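Local coordinates for protein decapping nuclease RAI1 (Candida albicans, PDB 5BUD) that removes NAD caps from RNA 5' ends as a metal-dependent decapping nuclease and stabilises the exoribonuclease RAT1 and stimulates its activity, at residues Ala27-Ile30 with Asp31-Val35; Asp234-Asn237 with Lys238-Asn241; Val332-Trp335 with Leu336-Val340. All blocks are in the same frame, centred on the assembly; numbering follows the deposited sequence.

Interaction 1 (Ala27-Ile30 with Asp31-Val35); sequences ARDI and DGKYV
The aliphatic part of R28 lies over the ring of Y34 beside the tip of a beta hairpin made by strands 21-28 and 34-35. The tip is a type I turn from D29 to G32 followed by a G1 bulge: G32 N donates to D29 O, G32 takes the positive phi of the bulge, and D29 N reaches K33 O at 2.8 Å. Beyond it, A27 and V35 form a hydrogen-bonded antiparallel pair, while R28 and Y34 are a non-hydrogen-bonded pair with their side chains on the same face of the sheet.

The R28 side chain climbs along the tyrosine. Its CB lies 4.1 Å from Y34 CE1. CG, set anti to the backbone N (chi1 -160°), stands 4.1 Å from the Y34 ring centroid and only 12° off the ring normal, a CH-pi contact over the face. CD comes 3.6 Å from Y34 OH, and a bend at chi3 then carries the guanidinium onward, its plane steeply inclined to the ring. At the tip NE donates to Y203 O, NH1 to N74 OD1 and NH2 weakly to N202 O, so the head is anchored outside the hairpin; NH1 also shares a water with Y34 OH. Here the R28 side chain comes to about 8 Å (nearest atoms) from a bound manganese ion.

On the turn itself, D29 folds its carboxylate back over the loop. D29 OD1 accepts D31 N at 2.9 Å, an Asx turn, and K33 N at 3.1 Å, the two donors arriving from opposite faces of the carboxylate plane. The other oxygen, D29 OD2, turns to a water at 2.7 Å, which donates a second hydrogen to D31 OD2 and so joins two acidic groups that would otherwise probably repel each other.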
loop_
_atom_site.group_PDB
_atom_site.type_symbol
_atom_site.label_atom_id
_atom_site.label_comp_id
_atom_site.label_asym_id
_atom_site.label_seq_id
_atom_site.Cartn_x
_atom_site.Cartn_y
_atom_site.Cartn_z
ATOM N N ALA A 27 -2.278 13.279 6.693
ATOM C CA ALA A 27 -0.852 13.242 6.532
ATOM C C ALA A 27 -0.173 12.844 7.826
ATOM O O ALA A 27 -0.801 12.872 8.896
ATOM C CB ALA A 27 -0.365 14.617 6.060
ATOM N N ARG A 28 1.094 12.455 7.724
ATOM C CA ARG A 28 1.958 12.288 8.888
ATOM C C ARG A 28 3.131 13.239 8.754
ATOM O O ARG A 28 3.756 13.287 7.694
ATOM C CB ARG A 28 2.457 10.864 8.985
ATOM C CG ARG A 28 2.949 10.503 10.375
ATOM C CD ARG A 28 3.169 9.007 10.479
ATOM N NE ARG A 28 4.320 8.609 9.679
ATOM C CZ ARG A 28 4.753 7.370 9.562
ATOM N NH1 ARG A 28 4.157 6.389 10.221
ATOM N NH2 ARG A 28 5.796 7.111 8.795
ATOM N N ASP A 29 3.423 14.014 9.801
ATOM C CA ASP A 29 4.513 14.993 9.729
ATOM C C ASP A 29 5.854 14.367 10.052
ATOM O O ASP A 29 5.950 13.175 10.351
ATOM C CB ASP A 29 4.210 16.282 10.539
ATOM C CG ASP A 29 4.318 16.109 12.062
ATOM O OD1 ASP A 29 4.946 15.155 12.562
ATOM O OD2 ASP A 29 3.758 16.984 12.758
ATOM N N ILE A 30 6.902 15.174 9.986
ATOM C CA ILE A 30 8.277 14.678 10.133
ATOM C C ILE A 30 8.614 14.115 11.534
ATOM O O ILE A 30 9.627 13.390 11.722
ATOM C CB ILE A 30 9.272 15.770 9.689
ATOM C CG1 ILE A 30 10.670 15.175 9.470
ATOM C CG2 ILE A 30 9.281 16.948 10.671
ATOM C CD1 ILE A 30 11.608 16.085 8.715
ATOM N N ASP A 31 7.748 14.418 12.504
ATOM C CA ASP A 31 7.909 13.911 13.871
ATOM C C ASP A 31 7.045 12.680 14.112
ATOM O O ASP A 31 7.069 12.126 15.198
ATOM C CB ASP A 31 7.533 15.000 14.891
ATOM C CG ASP A 31 8.305 16.285 14.688
ATOM O OD1 ASP A 31 9.540 16.228 14.568
ATOM O OD2 ASP A 31 7.675 17.367 14.655
ATOM N N GLY A 32 6.265 12.264 13.108
ATOM C CA GLY A 32 5.416 11.092 13.233
ATOM C C GLY A 32 4.016 11.379 13.752
ATOM O O GLY A 32 3.290 10.465 14.079
ATOM N N LYS A 33 3.623 12.642 13.790
ATOM C CA LYS A 33 2.302 13.015 14.272
ATOM C C LYS A 33 1.389 13.250 13.086
ATOM O O LYS A 33 1.808 13.853 12.098
ATOM C CB LYS A 33 2.360 14.296 15.107
ATOM C CG LYS A 33 3.620 14.486 15.959
ATOM C CD LYS A 33 3.810 13.451 17.071
ATOM C CE LYS A 33 4.715 13.994 18.182
ATOM N NZ LYS A 33 4.936 13.046 19.310
ATOM N N TYR A 34 0.135 12.816 13.202
ATOM C CA TYR A 34 -0.830 12.957 12.113
ATOM C C TYR A 34 -1.440 14.348 12.045
ATOM O O TYR A 34 -1.588 15.038 13.063
ATOM C CB TYR A 34 -1.917 11.881 12.227
ATOM C CG TYR A 34 -1.335 10.523 11.979
ATOM C CD1 TYR A 34 -1.314 9.985 10.698
ATOM C CD2 TYR A 34 -0.736 9.801 13.003
ATOM C CE1 TYR A 34 -0.742 8.753 10.454
ATOM C CE2 TYR A 34 -0.165 8.567 12.772
ATOM C CZ TYR A 34 -0.171 8.046 11.494
ATOM O OH TYR A 34 0.396 6.824 11.231
ATOM N N VAL A 35 -1.795 14.739 10.827
ATOM C CA VAL A 35 -2.248 16.074 10.496
ATOM C C VAL A 35 -3.541 15.944 9.710
ATOM O O VAL A 35 -3.585 15.196 8.746
ATOM C CB VAL A 35 -1.220 16.756 9.580
ATOM C CG1 VAL A 35 -1.771 18.069 9.040
ATOM C CG2 VAL A 35 0.107 16.939 10.309
HETATM O O HOH W 1 2.807 6.220 12.763
HETATM O O HOH W 2 4.925 18.010 14.954
#

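Interaction 2 (Asp234-Asn237 with Lys238-Asn241); sequences DEQN and KKLN
K238 N donates to E235 O at 3.0 Å, the bond that closes this tight turn, in which Q236 and N237 occupy the corner with backbone angles close to those of a type I turn. The N-H points well at its acceptor (157°) but arrives from above the carbonyl plane. One residue further on, K239 N makes a weak, long bond to Q236 O. Q236 O also accepts from a water at 2.7 Å, and another water donates to N237 O at 2.9 Å; these waters link weakly onward to L240 N and N241 N respectively.

The side chain of K239 runs back along the turn toward D234 and Q236, extended beyond CG. Its NZ makes a weak 3.3 Å bond to Q236 OE1 and gives a firmer one, 2.9 Å, to a water that in turn donates to D234 O. The two ends of the Q236 amide thus have different tasks: OE1 faces the lysine, while NE2 is held by E22 O.

Outside these polar links the contacts are slight. The side-chain amide oxygen of N237, OD1, lies 3.3 Å from K238 CG, and the two side chains run alongside in the same direction. E235 CB adds an aliphatic contact, 3.9 Å from K238 CG.

The turn belongs to the surface connection between strands 217-228 and 243-250, both of which supply manganese ligands, although it lies away from that site. N237 touches R21 and K239 touches E22, both on strand 21-28, and the buried L240 reaches S208 and I210 of strand 205-214.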
loop_
_atom_site.group_PDB
_atom_site.type_symbol
_atom_site.label_atom_id
_atom_site.label_comp_id
_atom_site.label_asym_id
_atom_site.label_seq_id
_atom_site.Cartn_x
_atom_site.Cartn_y
_atom_site.Cartn_z
ATOM N N ASP A 234 -8.707 20.618 -8.280
ATOM C CA ASP A 234 -9.693 20.934 -7.255
ATOM C C ASP A 234 -10.897 20.036 -7.400
ATOM O O ASP A 234 -11.622 19.827 -6.434
ATOM C CB ASP A 234 -10.149 22.405 -7.350
ATOM C CG ASP A 234 -9.157 23.389 -6.723
ATOM O OD1 ASP A 234 -8.377 23.030 -5.811
ATOM O OD2 ASP A 234 -9.165 24.554 -7.154
ATOM N N GLU A 235 -11.114 19.526 -8.614
ATOM C CA GLU A 235 -12.230 18.659 -8.920
ATOM C C GLU A 235 -12.019 17.302 -8.196
ATOM O O GLU A 235 -11.033 16.574 -8.446
ATOM C CB GLU A 235 -12.347 18.470 -10.435
ATOM C CG GLU A 235 -12.553 19.735 -11.269
ATOM C CD GLU A 235 -11.335 20.650 -11.374
ATOM O OE1 GLU A 235 -10.198 20.210 -11.124
ATOM O OE2 GLU A 235 -11.507 21.829 -11.711
ATOM N N GLN A 236 -12.913 16.989 -7.265
ATOM C CA GLN A 236 -12.726 15.831 -6.375
ATOM C C GLN A 236 -12.619 14.512 -7.129
ATOM O O GLN A 236 -11.756 13.677 -6.813
ATOM C CB GLN A 236 -13.882 15.738 -5.382
ATOM C CG GLN A 236 -13.626 14.778 -4.227
ATOM C CD GLN A 236 -12.589 15.289 -3.265
ATOM O OE1 GLN A 236 -12.336 16.491 -3.181
ATOM N NE2 GLN A 236 -11.969 14.372 -2.527
ATOM N N ASN A 237 -13.485 14.320 -8.114
ATOM C CA ASN A 237 -13.464 13.094 -8.926
ATOM C C ASN A 237 -12.258 12.938 -9.864
ATOM O O ASN A 237 -12.178 11.963 -10.602
ATOM C CB ASN A 237 -14.774 12.943 -9.721
ATOM C CG ASN A 237 -14.868 13.913 -10.897
ATOM O OD1 ASN A 237 -14.161 14.906 -10.948
ATOM N ND2 ASN A 237 -15.765 13.631 -11.831
ATOM N N LYS A 238 -11.334 13.888 -9.850
ATOM C CA LYS A 238 -10.146 13.805 -10.696
ATOM C C LYS A 238 -8.853 13.738 -9.955
ATOM O O LYS A 238 -7.821 13.603 -10.602
ATOM C CB LYS A 238 -10.041 15.020 -11.627
ATOM C CG LYS A 238 -11.287 15.319 -12.418
ATOM C CD LYS A 238 -11.596 14.211 -13.389
ATOM C CE LYS A 238 -12.574 14.719 -14.417
ATOM N NZ LYS A 238 -12.742 13.723 -15.498
ATOM N N LYS A 239 -8.856 13.878 -8.613
ATOM C CA LYS A 239 -7.608 13.927 -7.867
ATOM C C LYS A 239 -6.724 12.675 -8.050
ATOM O O LYS A 239 -5.499 12.788 -8.281
ATOM C CB LYS A 239 -7.861 14.211 -6.364
ATOM C CG LYS A 239 -8.705 15.475 -6.121
ATOM C CD LYS A 239 -8.731 15.916 -4.660
ATOM C CE LYS A 239 -9.322 17.317 -4.521
ATOM N NZ LYS A 239 -9.320 17.776 -3.098
ATOM N N LEU A 240 -7.332 11.494 -7.983
ATOM C CA LEU A 240 -6.574 10.219 -8.068
ATOM C C LEU A 240 -5.808 10.102 -9.374
ATOM O O LEU A 240 -4.699 9.574 -9.393
ATOM C CB LEU A 240 -7.470 9.004 -7.897
ATOM C CG LEU A 240 -8.054 8.820 -6.517
ATOM C CD1 LEU A 240 -8.909 7.554 -6.475
ATOM C CD2 LEU A 240 -6.956 8.771 -5.476
ATOM N N ASN A 241 -6.372 10.693 -10.427
ATOM C CA ASN A 241 -5.776 10.691 -11.750
ATOM C C ASN A 241 -4.411 11.370 -11.859
ATOM O O ASN A 241 -3.710 11.139 -12.829
ATOM C CB ASN A 241 -6.750 11.307 -12.777
ATOM C CG ASN A 241 -7.930 10.392 -13.104
ATOM O OD1 ASN A 241 -7.909 9.217 -12.805
ATOM N ND2 ASN A 241 -8.963 10.942 -13.731
HETATM O O HOH W 3 -10.840 20.151 -3.528
HETATM O O HOH W 4 -10.594 11.280 -6.909
HETATM O O HOH W 5 -9.711 10.617 -9.858
#

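Interaction 3 (Val332-Trp335 with Leu336-Val340)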
loop_
_atom_site.group_PDB
_atom_site.type_symbol
_atom_site.label_atom_id
_atom_site.label_comp_id
_atom_site.label_asym_id
_atom_site.label_seq_id
_atom_site.Cartn_x
_atom_site.Cartn_y
_atom_site.Cartn_z
ATOM N N VAL A 332 -12.866 -13.279 -3.036
ATOM C CA VAL A 332 -12.559 -13.047 -1.618
ATOM C C VAL A 332 -13.505 -12.008 -1.018
ATOM O O VAL A 332 -14.113 -12.268 0.004
ATOM C CB VAL A 332 -11.103 -12.587 -1.392
ATOM C CG1 VAL A 332 -10.885 -12.112 0.050
ATOM C CG2 VAL A 332 -10.137 -13.708 -1.710
ATOM N N VAL A 333 -13.604 -10.820 -1.618
ATOM C CA VAL A 333 -14.357 -9.718 -0.976
ATOM C C VAL A 333 -15.867 -9.976 -0.958
ATOM O O VAL A 333 -16.544 -9.632 0.017
ATOM C CB VAL A 333 -14.060 -8.334 -1.594
ATOM C CG1 VAL A 333 -12.572 -8.019 -1.435
ATOM C CG2 VAL A 333 -14.520 -8.277 -3.044
ATOM N N ASP A 334 -16.395 -10.592 -2.017
ATOM C CA ASP A 334 -17.762 -11.077 -1.971
ATOM C C ASP A 334 -17.988 -12.112 -0.840
ATOM O O ASP A 334 -19.010 -12.075 -0.167
ATOM C CB ASP A 334 -18.190 -11.670 -3.311
ATOM C CG ASP A 334 -19.670 -12.011 -3.324
ATOM O OD1 ASP A 334 -20.511 -11.085 -3.448
ATOM O OD2 ASP A 334 -19.983 -13.202 -3.165
ATOM N N TRP A 335 -17.029 -13.005 -0.625
ATOM C CA TRP A 335 -17.123 -14.013 0.446
ATOM C C TRP A 335 -17.149 -13.309 1.805
ATOM O O TRP A 335 -18.067 -13.532 2.615
ATOM C CB TRP A 335 -15.959 -15.006 0.310
ATOM C CG TRP A 335 -15.840 -16.080 1.349
ATOM C CD1 TRP A 335 -16.670 -17.161 1.535
ATOM C CD2 TRP A 335 -14.782 -16.218 2.297
ATOM N NE1 TRP A 335 -16.189 -17.947 2.549
ATOM C CE2 TRP A 335 -15.036 -17.386 3.041
ATOM C CE3 TRP A 335 -13.641 -15.464 2.591
ATOM C CZ2 TRP A 335 -14.191 -17.816 4.071
ATOM C CZ3 TRP A 335 -12.800 -15.890 3.630
ATOM C CH2 TRP A 335 -13.084 -17.059 4.351
ATOM N N LEU A 336 -16.217 -12.390 2.032
ATOM C CA LEU A 336 -16.248 -11.611 3.272
ATOM C C LEU A 336 -17.585 -10.861 3.451
ATOM O O LEU A 336 -18.116 -10.787 4.563
ATOM C CB LEU A 336 -15.104 -10.606 3.321
ATOM C CG LEU A 336 -13.694 -11.160 3.386
ATOM C CD1 LEU A 336 -12.690 -10.032 3.164
ATOM C CD2 LEU A 336 -13.460 -11.863 4.713
ATOM N N ASN A 337 -18.111 -10.329 2.360
ATOM C CA ASN A 337 -19.308 -9.494 2.402
ATOM C C ASN A 337 -20.610 -10.260 2.647
ATOM O O ASN A 337 -21.595 -9.654 3.040
ATOM C CB ASN A 337 -19.440 -8.675 1.112
ATOM C CG ASN A 337 -20.431 -7.533 1.243
ATOM O OD1 ASN A 337 -20.359 -6.728 2.181
ATOM N ND2 ASN A 337 -21.383 -7.473 0.326
ATOM N N THR A 338 -20.627 -11.564 2.402
ATOM C CA THR A 338 -21.853 -12.372 2.582
ATOM C C THR A 338 -21.745 -13.404 3.714
ATOM O O THR A 338 -22.738 -14.028 4.083
ATOM C CB THR A 338 -22.228 -13.077 1.261
ATOM O OG1 THR A 338 -21.136 -13.873 0.821
ATOM C CG2 THR A 338 -22.530 -12.057 0.171
ATOM N N THR A 339 -20.546 -13.573 4.263
ATOM C CA THR A 339 -20.261 -14.597 5.242
ATOM C C THR A 339 -20.342 -14.045 6.648
ATOM O O THR A 339 -20.851 -14.715 7.526
ATOM C CB THR A 339 -18.847 -15.205 5.005
ATOM O OG1 THR A 339 -18.904 -16.139 3.923
ATOM C CG2 THR A 339 -18.296 -15.921 6.239
ATOM N N VAL A 340 -19.787 -12.854 6.876
ATOM C CA VAL A 340 -19.703 -12.309 8.213
ATOM C C VAL A 340 -20.960 -11.463 8.413
ATOM O O VAL A 340 -21.322 -10.680 7.527
ATOM C CB VAL A 340 -18.444 -11.441 8.409
ATOM C CG1 VAL A 340 -18.286 -11.044 9.873
ATOM C CG2 VAL A 340 -17.189 -12.187 7.970
HETATM O O HOH W 6 -21.281 -9.132 -1.555
#
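W335 O is gripped by three groups of the last helical turn: T338 N at 3.2 Å, and more weakly T339 N and T339 OG1. The i to i+3 bond from T338 N is joined by weakened i to i+4 bonds as helix 322-339 ends, after which V340 leaves helical angles. Before that point the helix is regular, with a straight L336 N to V332 O bond of 2.9 Å.

D334 O is likewise shared. T338 OG1 folds back to it at 3.0 Å, placed between the backbone N and the carbonyl carbon (chi1 57°), while T338 N makes only a weak bond there. The hydroxyls of both threonines therefore turn in upon carbonyls of the final turn.

The indole of W335, its CG anti to the backbone N (chi1 177°), has T339 OG1 over one face of its five-membered ring, 3.4 Å from W335 CD1. On the six-membered ring, W335 CE3 meets L336 CD2 at 4.2 Å. L336 CD1 continues the apolar contact to V332 CG1, the two side chains pointing the same way. N337 OD1 bonds K342 NZ just past the helix.

This helix end lies on strands 349-354 and 359-364: W335 touches L351 and L362, L336 also rests on L351, and V332 packs on F360. K4 of strand 4-5 meets W335 and T339.

Overall arrangement
From the N terminus the three contacts follow in series, none nesting in or crossing another, and each closes only a local turn of the chain. Interaction 1 reverses the chain at the tip of the hairpin of strands 21-28 and 34-35. Interaction 2 shapes the connection between strands 217-228 and 243-250, and it leans on the earlier part of strand 21-28, so the same strand serves both; their nearest atoms are still about 13 Å apart. Interaction 3 finishes helix 322-339 against strands 349-354 and 359-364, with its centre about 34 Å from that of interaction 1 and 30 Å from that of interaction 2.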